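Local coordinates for GDSL-like protein (Collinsella aerofaciens ATCC 25986, PDB 7BXD), which probably hydrolyses acyl esters, as a GDSL-like member of the SGNH hydrolase family, at residues G105-G117 with D162-Q176. Sequence-based numbering, arbitrary orientation. Where two conformers were deposited one is given.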
# COMPACT_ATOMS: atom_id res chain seq x y z
N GLY A 105 -1.81 -0.20 -0.23
CA GLY A 105 -2.49 -1.46 0.00
C GLY A 105 -3.24 -1.90 -1.24
O GLY A 105 -3.23 -1.21 -2.26
N GLY A 106 -3.89 -3.07 -1.12
CA GLY A 106 -4.76 -3.58 -2.16
C GLY A 106 -4.36 -4.94 -2.69
O GLY A 106 -5.21 -5.62 -3.29
N VAL A 107 -3.12 -5.39 -2.48
CA VAL A 107 -2.77 -6.70 -3.03
C VAL A 107 -3.59 -7.78 -2.33
O VAL A 107 -3.92 -8.81 -2.95
CB VAL A 107 -1.25 -6.98 -3.02
CG1 VAL A 107 -0.74 -7.27 -1.60
CG2 VAL A 107 -0.90 -8.12 -3.97
N ASN A 108 -3.92 -7.59 -1.04
CA ASN A 108 -4.72 -8.61 -0.36
C ASN A 108 -6.19 -8.57 -0.79
O ASN A 108 -6.86 -9.62 -0.81
CB ASN A 108 -4.58 -8.53 1.15
CG ASN A 108 -3.17 -8.82 1.59
OD1 ASN A 108 -2.53 -9.74 1.06
ND2 ASN A 108 -2.67 -8.08 2.58
N ASP A 109 -6.72 -7.39 -1.12
CA ASP A 109 -8.07 -7.32 -1.65
C ASP A 109 -8.17 -8.14 -2.93
O ASP A 109 -9.17 -8.85 -3.15
CB ASP A 109 -8.46 -5.86 -1.89
CG ASP A 109 -8.38 -5.04 -0.62
OD1 ASP A 109 -7.22 -4.76 -0.21
OD2 ASP A 109 -9.46 -4.71 -0.06
N PHE A 110 -7.17 -8.01 -3.82
CA PHE A 110 -7.12 -8.81 -5.04
C PHE A 110 -7.00 -10.29 -4.69
O PHE A 110 -7.79 -11.12 -5.14
CB PHE A 110 -5.92 -8.34 -5.87
CG PHE A 110 -5.46 -9.34 -6.90
CD1 PHE A 110 -6.31 -9.78 -7.93
CD2 PHE A 110 -4.16 -9.84 -6.84
CE1 PHE A 110 -5.86 -10.70 -8.87
CE2 PHE A 110 -3.72 -10.75 -7.78
CZ PHE A 110 -4.57 -11.19 -8.80
N SER A 111 -6.00 -10.66 -3.88
CA SER A 111 -5.69 -12.07 -3.68
C SER A 111 -6.74 -12.78 -2.83
O SER A 111 -6.87 -14.01 -2.94
CB SER A 111 -4.28 -12.25 -3.11
OG SER A 111 -4.20 -11.86 -1.76
N ARG A 112 -7.47 -12.07 -1.98
CA ARG A 112 -8.47 -12.67 -1.11
C ARG A 112 -9.89 -12.28 -1.50
O ARG A 112 -10.80 -12.37 -0.68
CB ARG A 112 -8.15 -12.39 0.37
CG ARG A 112 -6.76 -12.83 0.79
CD ARG A 112 -6.53 -14.29 0.45
NE ARG A 112 -5.37 -14.82 1.15
CZ ARG A 112 -4.64 -15.84 0.70
NH1 ARG A 112 -4.96 -16.43 -0.44
NH2 ARG A 112 -3.59 -16.26 1.40
N ASN A 113 -10.12 -11.89 -2.75
CA ASN A 113 -11.46 -11.90 -3.34
C ASN A 113 -12.41 -10.91 -2.66
O ASN A 113 -13.55 -11.22 -2.35
CB ASN A 113 -11.99 -13.33 -3.37
CG ASN A 113 -11.06 -14.19 -4.14
OD1 ASN A 113 -10.85 -13.94 -5.33
ND2 ASN A 113 -10.43 -15.16 -3.49
N VAL A 114 -11.92 -9.70 -2.44
CA VAL A 114 -12.82 -8.60 -2.05
C VAL A 114 -13.65 -8.19 -3.27
O VAL A 114 -13.08 -7.91 -4.34
CB VAL A 114 -11.99 -7.42 -1.53
CG1 VAL A 114 -12.81 -6.13 -1.50
CG2 VAL A 114 -11.44 -7.77 -0.17
N PRO A 115 -14.98 -8.17 -3.17
CA PRO A 115 -15.78 -7.71 -4.31
C PRO A 115 -15.39 -6.30 -4.74
O PRO A 115 -15.16 -5.42 -3.91
CB PRO A 115 -17.22 -7.76 -3.77
CG PRO A 115 -17.18 -8.75 -2.62
CD PRO A 115 -15.81 -8.49 -2.00
N LEU A 116 -15.36 -6.06 -6.05
CA LEU A 116 -14.86 -4.78 -6.53
C LEU A 116 -15.86 -3.65 -6.26
O LEU A 116 -15.48 -2.57 -5.82
CB LEU A 116 -14.52 -4.90 -8.01
CG LEU A 116 -13.67 -3.80 -8.60
CD1 LEU A 116 -12.21 -3.90 -8.07
CD2 LEU A 116 -13.66 -3.86 -10.13
N GLY A 117 -17.15 -3.89 -6.57
CA GLY A 117 -18.16 -2.85 -6.64
C GLY A 117 -17.97 -1.97 -7.87
O GLY A 117 -17.26 -2.33 -8.82
N ASP A 162 -2.23 -19.74 -1.80
CA ASP A 162 -3.39 -19.41 -2.65
C ASP A 162 -3.41 -17.93 -3.05
O ASP A 162 -4.48 -17.32 -3.19
CB ASP A 162 -4.73 -19.88 -2.03
CG ASP A 162 -5.91 -19.77 -3.01
OD1 ASP A 162 -7.02 -19.39 -2.58
OD2 ASP A 162 -5.74 -20.05 -4.22
N ILE A 163 -2.24 -17.35 -3.27
CA ILE A 163 -2.13 -15.96 -3.71
C ILE A 163 -1.83 -15.96 -5.21
O ILE A 163 -0.77 -16.45 -5.61
CB ILE A 163 -1.03 -15.23 -2.92
CG1 ILE A 163 -1.40 -15.21 -1.42
CG2 ILE A 163 -0.80 -13.84 -3.51
CD1 ILE A 163 -0.37 -14.67 -0.49
N PRO A 164 -2.71 -15.41 -6.05
CA PRO A 164 -2.44 -15.38 -7.49
C PRO A 164 -1.38 -14.35 -7.86
O PRO A 164 -1.15 -13.37 -7.14
CB PRO A 164 -3.79 -14.99 -8.10
CG PRO A 164 -4.56 -14.36 -7.01
CD PRO A 164 -4.00 -14.80 -5.69
N ALA A 165 -0.71 -14.59 -8.99
CA ALA A 165 0.13 -13.56 -9.58
C ALA A 165 -0.73 -12.43 -10.13
O ALA A 165 -1.92 -12.59 -10.40
CB ALA A 165 0.93 -14.15 -10.74
N SER A 166 -0.10 -11.27 -10.35
CA SER A 166 -0.88 -10.08 -10.69
C SER A 166 -1.67 -10.25 -11.96
O SER A 166 -2.75 -9.63 -12.12
CB SER A 166 0.10 -8.91 -10.88
OG SER A 166 0.69 -8.56 -9.65
N ASP A 167 -1.13 -11.04 -12.90
CA ASP A 167 -1.79 -11.23 -14.18
C ASP A 167 -2.76 -12.41 -14.22
O ASP A 167 -3.45 -12.59 -15.24
CB ASP A 167 -0.75 -11.33 -15.31
CG ASP A 167 0.31 -12.43 -15.09
OD1 ASP A 167 0.44 -13.03 -14.00
OD2 ASP A 167 1.06 -12.71 -16.06
N GLU A 168 -2.84 -13.19 -13.14
CA GLU A 168 -3.79 -14.29 -13.02
C GLU A 168 -5.14 -13.77 -12.53
O GLU A 168 -5.25 -12.65 -11.99
CB GLU A 168 -3.25 -15.37 -12.08
CG GLU A 168 -2.03 -16.06 -12.62
CD GLU A 168 -1.57 -17.16 -11.71
OE1 GLU A 168 -1.34 -16.92 -10.52
OE2 GLU A 168 -1.46 -18.29 -12.23
N LEU A 169 -6.18 -14.59 -12.66
CA LEU A 169 -7.49 -14.23 -12.15
C LEU A 169 -7.63 -14.70 -10.72
O LEU A 169 -7.28 -15.85 -10.39
CB LEU A 169 -8.59 -14.88 -12.97
CG LEU A 169 -8.61 -14.49 -14.46
CD1 LEU A 169 -9.68 -15.28 -15.20
CD2 LEU A 169 -8.77 -12.99 -14.67
N ASN A 170 -8.19 -13.85 -9.87
CA ASN A 170 -8.61 -14.29 -8.55
C ASN A 170 -9.89 -15.12 -8.68
O ASN A 170 -10.36 -15.42 -9.78
CB ASN A 170 -8.70 -13.10 -7.57
CG ASN A 170 -9.87 -12.16 -7.84
OD1 ASN A 170 -10.74 -12.40 -8.69
ND2 ASN A 170 -9.88 -11.04 -7.10
N HIS A 171 -10.46 -15.52 -7.54
CA HIS A 171 -11.65 -16.37 -7.59
C HIS A 171 -12.90 -15.60 -8.05
O HIS A 171 -13.94 -16.22 -8.33
CB HIS A 171 -11.86 -17.08 -6.24
CG HIS A 171 -10.74 -18.02 -5.89
ND1 HIS A 171 -10.44 -18.41 -4.59
CD2 HIS A 171 -9.80 -18.60 -6.67
CE1 HIS A 171 -9.39 -19.21 -4.61
NE2 HIS A 171 -9.00 -19.36 -5.86
N LEU A 172 -12.82 -14.28 -8.13
CA LEU A 172 -13.90 -13.47 -8.69
C LEU A 172 -13.73 -13.22 -10.18
O LEU A 172 -14.54 -12.50 -10.78
CB LEU A 172 -14.00 -12.12 -7.96
CG LEU A 172 -14.17 -12.22 -6.45
CD1 LEU A 172 -14.26 -10.85 -5.85
CD2 LEU A 172 -15.40 -13.03 -6.08
N GLY A 173 -12.69 -13.76 -10.80
CA GLY A 173 -12.49 -13.53 -12.22
C GLY A 173 -11.86 -12.20 -12.56
O GLY A 173 -11.95 -11.76 -13.71
N LEU A 174 -11.17 -11.58 -11.61
CA LEU A 174 -10.56 -10.27 -11.80
C LEU A 174 -9.04 -10.39 -11.71
O LEU A 174 -8.52 -11.21 -10.97
CB LEU A 174 -11.02 -9.28 -10.71
CG LEU A 174 -12.52 -8.98 -10.71
CD1 LEU A 174 -12.89 -8.18 -9.48
CD2 LEU A 174 -12.88 -8.21 -11.99
N THR A 175 -8.33 -9.53 -12.45
CA THR A 175 -6.89 -9.42 -12.24
C THR A 175 -6.59 -8.25 -11.30
O THR A 175 -7.46 -7.44 -10.94
CB THR A 175 -6.10 -9.21 -13.54
OG1 THR A 175 -6.38 -7.89 -13.97
CG2 THR A 175 -6.45 -10.23 -14.64
N GLN A 176 -5.32 -8.15 -10.90
CA GLN A 176 -4.96 -7.06 -10.00
C GLN A 176 -5.18 -5.70 -10.64
O GLN A 176 -5.46 -4.72 -9.94
CB GLN A 176 -3.51 -7.24 -9.58
CG GLN A 176 -3.07 -6.29 -8.48
CD GLN A 176 -1.69 -6.61 -7.92
OE1 GLN A 176 -1.27 -7.76 -7.97
NE2 GLN A 176 -1.00 -5.63 -7.36
O HOH W 1 -8.00 -15.55 -5.30
O HOH W 2 -7.16 -16.59 -1.89
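Phe-110, on the short helix 107-111, packs its ring against the loop 162-176. With CG anti to the backbone N (chi1 160°), the ring swings toward the loop. From CB outward, CG lies against CA and CB of Gln-176; CD1 and CE1 run under the same residue's backbone N, 3.3 Å from CE1, while CD2 passes Gln-176 OE1. At the far end of the ring, CZ meets CG of Pro-164 at 3.6 Å and the carbonyl O of Ala-165. Gln-176 CB stands over the ring face in a CH-pi contact, 3.8 Å from the centroid, and the carbonyl oxygens of Leu-174 and Glu-168 lie in plane at the edge. A flat ring suits this place because its face takes the Gln-176 backbone and CB while its slightly positive C-H edge meets carbonyl oxygens. Gln-176 OE1 accepts from Ser-166 OG and NE2 gives to Cys-153 O, so the amide is held at both ends.

Asn-170 makes a direct polar link, its amide donating and accepting at once. ND2 donates to Phe-110 O (2.9 Å, 163°), in the carbonyl plane and on a lone pair, while OD1 takes the backbone N of Leu-172 and Leu-174 from opposite faces. An alanine here would probably leave Phe-110 O without this donor and both N-H groups without their shared acceptor, holding the turn less firmly. Asn-113 likewise works both ways: OD1 receives a weak bond from His-171 N (2.7 Å), and ND2 gives to water 1. Water 2 joins Ser-111 O, Arg-112 NH1 and Asp-162 OD1, while Arg-112 NH2 bonds Lys-161 O. Asn-170 OD1 with Leu-172 N forms an Asx turn, within an SGNH-hydrolase fold where the loop after strand 146-150 packs on the helix following strand 100-104 of the parallel sheet.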